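Local structure of LEOA (Escherichia coli, 4AUR) at residues 400-412 with 429-441. The protein is a bacterial dynamin-like GTPase of enterotoxigenic strains that probably binds and hydrolyses GTP, and may act in membrane remodelling. Residues are numbered along the deposited sequence; the frame is centred on the assembly and turned at random.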
ATOM      1  N   LEU A 400       4.802 -17.858 -10.046  1.00 30.43           N
ATOM      2  CA  LEU A 400       5.906 -17.784  -9.089  1.00 29.71           C
ATOM      3  C   LEU A 400       6.889 -16.707  -9.496  1.00 31.25           C
ATOM      4  O   LEU A 400       7.439 -15.994  -8.657  1.00 34.29           O
ATOM      5  CB  LEU A 400       6.651 -19.104  -9.056  1.00 27.19           C
ATOM      6  CG  LEU A 400       5.895 -20.242  -8.435  1.00 26.84           C
ATOM      7  CD1 LEU A 400       6.800 -21.454  -8.352  1.00 26.90           C
ATOM      8  CD2 LEU A 400       5.383 -19.844  -7.067  1.00 26.90           C
ATOM      9  N   SER A 401       7.128 -16.606 -10.793  1.00 31.45           N
ATOM     10  CA  SER A 401       8.080 -15.656 -11.283  1.00 32.44           C
ATOM     11  C   SER A 401       7.557 -14.248 -11.192  1.00 31.70           C
ATOM     12  O   SER A 401       8.344 -13.325 -11.116  1.00 35.61           O
ATOM     13  CB  SER A 401       8.483 -16.002 -12.711  1.00 33.32           C
ATOM     14  OG  SER A 401       9.237 -17.201 -12.682  1.00 35.34           O
ATOM     15  N   SER A 402       6.246 -14.062 -11.215  1.00 29.82           N
ATOM     16  CA  SER A 402       5.713 -12.703 -11.124  1.00 29.35           C
ATOM     17  C   SER A 402       5.624 -12.245  -9.666  1.00 28.43           C
ATOM     18  O   SER A 402       5.545 -11.062  -9.404  1.00 28.50           O
ATOM     19  CB  SER A 402       4.355 -12.586 -11.808  1.00 27.34           C
ATOM     20  OG  SER A 402       3.450 -13.458 -11.187  1.00 29.15           O
ATOM     21  N   SER A 403       5.596 -13.182  -8.730  1.00 28.39           N
ATOM     22  CA  SER A 403       5.736 -12.847  -7.334  1.00 29.56           C
ATOM     23  C   SER A 403       7.187 -12.446  -7.069  1.00 30.77           C
ATOM     24  O   SER A 403       7.441 -11.414  -6.466  1.00 30.57           O
ATOM     25  CB  SER A 403       5.336 -14.017  -6.446  1.00 28.89           C
ATOM     26  OG  SER A 403       3.987 -14.370  -6.656  1.00 29.56           O
ATOM     27  N   GLU A 404       8.137 -13.244  -7.543  1.00 33.40           N
ATOM     28  CA  GLU A 404       9.547 -12.911  -7.393  1.00 35.65           C
ATOM     29  C   GLU A 404       9.787 -11.485  -7.856  1.00 35.07           C
ATOM     30  O   GLU A 404      10.469 -10.695  -7.203  1.00 35.95           O
ATOM     31  CB  GLU A 404      10.410 -13.851  -8.236  1.00 40.69           C
ATOM     32  CG  GLU A 404      11.881 -13.425  -8.305  1.00 45.55           C
ATOM     33  CD  GLU A 404      12.658 -13.940  -9.524  1.00 50.32           C
ATOM     34  OE1 GLU A 404      12.044 -14.403 -10.536  1.00 51.16           O
ATOM     35  OE2 GLU A 404      13.914 -13.864  -9.457  1.00 48.82           O
ATOM     36  N   SER A 405       9.210 -11.180  -9.011  1.00 33.58           N
ATOM     37  CA  SER A 405       9.414  -9.925  -9.713  1.00 31.05           C
ATOM     38  C   SER A 405       8.713  -8.765  -9.014  1.00 28.69           C
ATOM     39  O   SER A 405       9.154  -7.642  -9.113  1.00 27.94           O
ATOM     40  CB  SER A 405       8.911 -10.103 -11.153  1.00 32.17           C
ATOM     41  OG  SER A 405       8.859  -8.901 -11.879  1.00 33.63           O
ATOM     42  N   PHE A 406       7.614  -9.035  -8.315  1.00 26.91           N
ATOM     43  CA  PHE A 406       6.951  -8.019  -7.527  1.00 25.24           C
ATOM     44  C   PHE A 406       7.848  -7.683  -6.342  1.00 26.03           C
ATOM     45  O   PHE A 406       8.252  -6.525  -6.168  1.00 27.37           O
ATOM     46  CB  PHE A 406       5.587  -8.481  -7.048  1.00 24.30           C
ATOM     47  CG  PHE A 406       4.905  -7.493  -6.142  1.00 24.15           C
ATOM     48  CD1 PHE A 406       4.274  -6.382  -6.660  1.00 24.09           C
ATOM     49  CD2 PHE A 406       4.907  -7.665  -4.772  1.00 22.38           C
ATOM     50  CE1 PHE A 406       3.657  -5.456  -5.825  1.00 22.81           C
ATOM     51  CE2 PHE A 406       4.273  -6.759  -3.949  1.00 21.76           C
ATOM     52  CZ  PHE A 406       3.665  -5.653  -4.470  1.00 21.46           C
ATOM     53  N   LEU A 407       8.187  -8.712  -5.566  1.00 24.49           N
ATOM     54  CA  LEU A 407       9.094  -8.586  -4.428  1.00 22.78           C
ATOM     55  C   LEU A 407      10.470  -8.026  -4.763  1.00 24.45           C
ATOM     56  O   LEU A 407      11.120  -7.490  -3.894  1.00 26.05           O
ATOM     57  CB  LEU A 407       9.282  -9.931  -3.748  1.00 21.40           C
ATOM     58  CG  LEU A 407       8.063 -10.582  -3.099  1.00 21.03           C
ATOM     59  CD1 LEU A 407       8.444 -11.968  -2.647  1.00 22.01           C
ATOM     60  CD2 LEU A 407       7.573  -9.824  -1.899  1.00 21.51           C
ATOM     61  N   SER A 408      10.944  -8.149  -5.996  1.00 25.91           N
ATOM     62  CA  SER A 408      12.280  -7.635  -6.315  1.00 25.86           C
ATOM     63  C   SER A 408      12.254  -6.128  -6.455  1.00 27.07           C
ATOM     64  O   SER A 408      13.262  -5.471  -6.189  1.00 29.85           O
ATOM     65  CB  SER A 408      12.816  -8.259  -7.605  1.00 26.14           C
ATOM     66  OG  SER A 408      13.156  -9.626  -7.422  1.00 25.19           O
ATOM     67  N   GLY A 409      11.101  -5.593  -6.873  1.00 27.42           N
ATOM     68  CA  GLY A 409      10.899  -4.156  -7.054  1.00 27.27           C
ATOM     69  C   GLY A 409      10.497  -3.397  -5.803  1.00 27.93           C
ATOM     70  O   GLY A 409      10.227  -2.197  -5.863  1.00 28.51           O
ATOM     71  N   LEU A 410      10.437  -4.074  -4.663  1.00 27.23           N
ATOM     72  CA  LEU A 410      10.056  -3.401  -3.430  1.00 27.48           C
ATOM     73  C   LEU A 410      11.256  -2.750  -2.768  1.00 29.53           C
ATOM     74  O   LEU A 410      11.111  -1.709  -2.142  1.00 31.79           O
ATOM     75  CB  LEU A 410       9.391  -4.377  -2.460  1.00 25.75           C
ATOM     76  CG  LEU A 410       8.070  -4.966  -2.971  1.00 24.96           C
ATOM     77  CD1 LEU A 410       7.411  -5.814  -1.892  1.00 23.37           C
ATOM     78  CD2 LEU A 410       7.104  -3.895  -3.462  1.00 23.45           C
ATOM     79  N   GLY A 411      12.433  -3.368  -2.913  1.00 30.63           N
ATOM     80  CA  GLY A 411      13.645  -2.918  -2.227  1.00 30.73           C
ATOM     81  C   GLY A 411      13.863  -3.831  -1.049  1.00 30.85           C
ATOM     82  O   GLY A 411      12.910  -4.398  -0.547  1.00 32.10           O
ATOM     83  N   GLU A 412      15.090  -3.993  -0.576  1.00 30.47           N
ATOM     84  CA  GLU A 412      15.310  -5.019   0.452  1.00 32.93           C
ATOM     85  C   GLU A 412      14.856  -4.543   1.821  1.00 31.25           C
ATOM     86  O   GLU A 412      14.704  -5.352   2.715  1.00 30.61           O
ATOM     87  CB  GLU A 412      16.766  -5.493   0.508  1.00 36.16           C
ATOM     88  CG  GLU A 412      16.939  -7.009   0.392  1.00 40.43           C
ATOM     89  CD  GLU A 412      16.463  -7.792   1.619  1.00 40.54           C
ATOM     90  OE1 GLU A 412      17.257  -8.037   2.572  1.00 42.12           O
ATOM     91  OE2 GLU A 412      15.295  -8.207   1.601  1.00 37.39           O
ATOM     92  N   SER A 429      11.806 -10.557   5.074  1.00 21.17           N
ATOM     93  CA  SER A 429      12.112  -9.502   4.112  1.00 20.99           C
ATOM     94  C   SER A 429      11.684  -9.917   2.705  1.00 20.87           C
ATOM     95  O   SER A 429      11.396 -11.088   2.452  1.00 21.45           O
ATOM     96  CB  SER A 429      13.611  -9.226   4.137  1.00 22.15           C
ATOM     97  OG  SER A 429      14.371 -10.307   3.565  1.00 24.81           O
ATOM     98  N   PRO A 430      11.650  -8.977   1.769  1.00 19.20           N
ATOM     99  CA  PRO A 430      11.371  -9.421   0.429  1.00 19.71           C
ATOM    100  C   PRO A 430      12.254 -10.565   0.003  1.00 20.88           C
ATOM    101  O   PRO A 430      11.779 -11.481  -0.678  1.00 21.46           O
ATOM    102  CB  PRO A 430      11.658  -8.200  -0.409  1.00 19.47           C
ATOM    103  CG  PRO A 430      11.297  -7.088   0.489  1.00 19.60           C
ATOM    104  CD  PRO A 430      11.671  -7.521   1.870  1.00 19.54           C
ATOM    105  N   ALA A 431      13.520 -10.538   0.421  1.00 21.25           N
ATOM    106  CA  ALA A 431      14.436 -11.564  -0.009  1.00 21.07           C
ATOM    107  C   ALA A 431      14.200 -12.884   0.702  1.00 22.37           C
ATOM    108  O   ALA A 431      14.528 -13.925   0.134  1.00 23.41           O
ATOM    109  CB  ALA A 431      15.873 -11.112   0.129  1.00 21.61           C
ATOM    110  N   THR A 432      13.639 -12.880   1.920  1.00 23.07           N
ATOM    111  CA  THR A 432      13.387 -14.161   2.583  1.00 23.34           C
ATOM    112  C   THR A 432      12.239 -14.843   1.912  1.00 24.68           C
ATOM    113  O   THR A 432      12.235 -16.063   1.818  1.00 29.67           O
ATOM    114  CB  THR A 432      13.137 -14.102   4.105  1.00 24.61           C
ATOM    115  OG1 THR A 432      11.895 -13.436   4.411  1.00 26.30           O
ATOM    116  CG2 THR A 432      14.291 -13.426   4.818  1.00 25.21           C
ATOM    117  N   LEU A 433      11.278 -14.055   1.433  1.00 24.89           N
ATOM    118  CA  LEU A 433      10.071 -14.579   0.855  1.00 23.64           C
ATOM    119  C   LEU A 433      10.379 -14.930  -0.561  1.00 23.98           C
ATOM    120  O   LEU A 433       9.869 -15.898  -1.078  1.00 23.92           O
ATOM    121  CB  LEU A 433       8.948 -13.546   0.871  1.00 23.81           C
ATOM    122  CG  LEU A 433       8.401 -12.997   2.190  1.00 23.60           C
ATOM    123  CD1 LEU A 433       7.813 -11.596   2.026  1.00 22.74           C
ATOM    124  CD2 LEU A 433       7.360 -13.945   2.746  1.00 23.65           C
ATOM    125  N   LYS A 434      11.191 -14.124  -1.215  1.00 25.92           N
ATOM    126  CA  LYS A 434      11.582 -14.437  -2.578  1.00 27.48           C
ATOM    127  C   LYS A 434      12.228 -15.829  -2.604  1.00 28.70           C
ATOM    128  O   LYS A 434      11.894 -16.638  -3.435  1.00 30.20           O
ATOM    129  CB  LYS A 434      12.540 -13.383  -3.094  1.00 28.98           C
ATOM    130  CG  LYS A 434      12.764 -13.416  -4.587  1.00 32.82           C
ATOM    131  CD  LYS A 434      13.253 -12.081  -5.138  1.00 34.64           C
ATOM    132  CE  LYS A 434      14.767 -11.932  -5.035  1.00 39.23           C
ATOM    133  NZ  LYS A 434      15.305 -10.913  -5.996  1.00 40.14           N
ATOM    134  N   THR A 435      13.110 -16.122  -1.658  1.00 30.15           N
ATOM    135  CA  THR A 435      13.869 -17.378  -1.648  1.00 31.55           C
ATOM    136  C   THR A 435      13.000 -18.629  -1.650  1.00 32.49           C
ATOM    137  O   THR A 435      13.316 -19.638  -2.274  1.00 33.39           O
ATOM    138  CB  THR A 435      14.725 -17.465  -0.381  1.00 30.16           C
ATOM    139  OG1 THR A 435      15.469 -16.263  -0.252  1.00 30.55           O
ATOM    140  CG2 THR A 435      15.678 -18.645  -0.449  1.00 30.88           C
ATOM    141  N   THR A 436      11.925 -18.550  -0.891  1.00 31.43           N
ATOM    142  CA  THR A 436      11.055 -19.660  -0.665  1.00 30.18           C
ATOM    143  C   THR A 436      10.308 -19.949  -1.955  1.00 31.87           C
ATOM    144  O   THR A 436      10.167 -21.093  -2.374  1.00 35.61           O
ATOM    145  CB  THR A 436      10.142 -19.284   0.496  1.00 28.84           C
ATOM    146  OG1 THR A 436      10.937 -19.287   1.680  1.00 28.48           O
ATOM    147  CG2 THR A 436       9.013 -20.252   0.680  1.00 29.98           C
ATOM    148  N   ILE A 437       9.842 -18.890  -2.580  1.00 32.29           N
ATOM    149  CA  ILE A 437       9.301 -18.932  -3.927  1.00 32.94           C
ATOM    150  C   ILE A 437      10.299 -19.577  -4.932  1.00 34.58           C
ATOM    151  O   ILE A 437       9.974 -20.583  -5.555  1.00 35.86           O
ATOM    152  CB  ILE A 437       8.851 -17.506  -4.333  1.00 30.40           C
ATOM    153  CG1 ILE A 437       7.555 -17.165  -3.627  1.00 29.96           C
ATOM    154  CG2 ILE A 437       8.616 -17.388  -5.813  1.00 32.90           C
ATOM    155  CD1 ILE A 437       7.143 -15.739  -3.796  1.00 30.16           C
ATOM    156  N   LEU A 438      11.511 -19.043  -5.052  1.00 34.87           N
ATOM    157  CA  LEU A 438      12.470 -19.527  -6.055  1.00 36.83           C
ATOM    158  C   LEU A 438      12.966 -20.954  -5.857  1.00 37.02           C
ATOM    159  O   LEU A 438      13.368 -21.597  -6.809  1.00 43.72           O
ATOM    160  CB  LEU A 438      13.704 -18.634  -6.121  1.00 38.65           C
ATOM    161  CG  LEU A 438      13.526 -17.151  -6.435  1.00 40.45           C
ATOM    162  CD1 LEU A 438      14.814 -16.641  -7.062  1.00 45.15           C
ATOM    163  CD2 LEU A 438      12.357 -16.878  -7.362  1.00 42.40           C
ATOM    164  N   ALA A 439      12.990 -21.446  -4.634  1.00 35.48           N
ATOM    165  CA  ALA A 439      13.286 -22.842  -4.418  1.00 33.19           C
ATOM    166  C   ALA A 439      12.080 -23.692  -4.810  1.00 32.51           C
ATOM    167  O   ALA A 439      12.226 -24.850  -5.159  1.00 33.21           O
ATOM    168  CB  ALA A 439      13.657 -23.084  -2.973  1.00 33.54           C
ATOM    169  N   ALA A 440      10.882 -23.134  -4.755  1.00 31.28           N
ATOM    170  CA  ALA A 440       9.721 -23.884  -5.206  1.00 31.14           C
ATOM    171  C   ALA A 440       9.672 -23.909  -6.729  1.00 31.63           C
ATOM    172  O   ALA A 440       9.293 -24.909  -7.315  1.00 32.71           O
ATOM    173  CB  ALA A 440       8.445 -23.291  -4.654  1.00 30.73           C
ATOM    174  N   ARG A 441      10.040 -22.800  -7.359  1.00 30.02           N
ATOM    175  CA  ARG A 441      10.133 -22.741  -8.794  1.00 30.48           C
ATOM    176  C   ARG A 441      11.279 -23.614  -9.303  1.00 31.88           C
ATOM    177  O   ARG A 441      11.219 -24.121 -10.399  1.00 31.34           O
ATOM    178  CB  ARG A 441      10.337 -21.302  -9.258  1.00 30.95           C
ATOM    179  CG  ARG A 441      10.085 -21.115 -10.737  1.00 33.82           C
ATOM    180  CD  ARG A 441      10.504 -19.750 -11.232  1.00 35.43           C
ATOM    181  NE  ARG A 441      11.958 -19.606 -11.191  1.00 37.67           N
ATOM    182  CZ  ARG A 441      12.620 -18.515 -11.568  1.00 36.82           C
ATOM    183  NH1 ARG A 441      11.958 -17.474 -12.036  1.00 35.03           N
ATOM    184  NH2 ARG A 441      13.949 -18.468 -11.473  1.00 36.76           N
TER
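Leu400 lays CD1 against the backbone of Arg441, 3.6 Å from its CA, and its CB faces Ile437 CG2. Ser401 OG takes a nearly straight hydrogen bond from Arg441 NH1 (2.8 Å, 162°), lying close to the guanidinium plane, and also bonds to Thr397 O. Ser403 meets Ile437 CD1 through its CB. Glu404 has CG anti to the backbone N (chi1 171°) and an extended chain, which carries its carboxylate out to Arg441. There OE1 forms a long salt bridge to Arg441 NH1 (3.4 Å), the two planes almost perpendicular. Glu404 CG touches both Leu438 CD2 and Lys434 CD. Leu407 is a knob in a hole made by Pro430, Leu433, Lys434 and Ile437; its CD1 lies 3.9 Å from Leu433 CB. Ser408 OG accepts from Lys434 NZ (2.9 Å) and donates to Glu404 O, so one hydroxyl links Lys434 NZ to the backbone at Glu404. Gly411 has positive phi and is the first residue after the helix to leave helical backbone angles. Glu412 reaches the start of helix 430-441: OE2 accepts from Ser429 OG on its syn lone pair (3.0 Å), and from Ala431 N, which comes from above the carboxylate plane (3.2 Å). Ser429 is itself the N-cap and forms a capping box with Thr432.

The helical parts of the two segments run antiparallel (166°, axes 9.4 Å apart), as the two arms of a helical hairpin in the dynamin-like helical domain. Helix 275-343 packs on Ser403 and Leu407, Phe415 of the connecting loop touches Pro430 and Leu433, and helix 530-544 packs on Leu400 and Ala440.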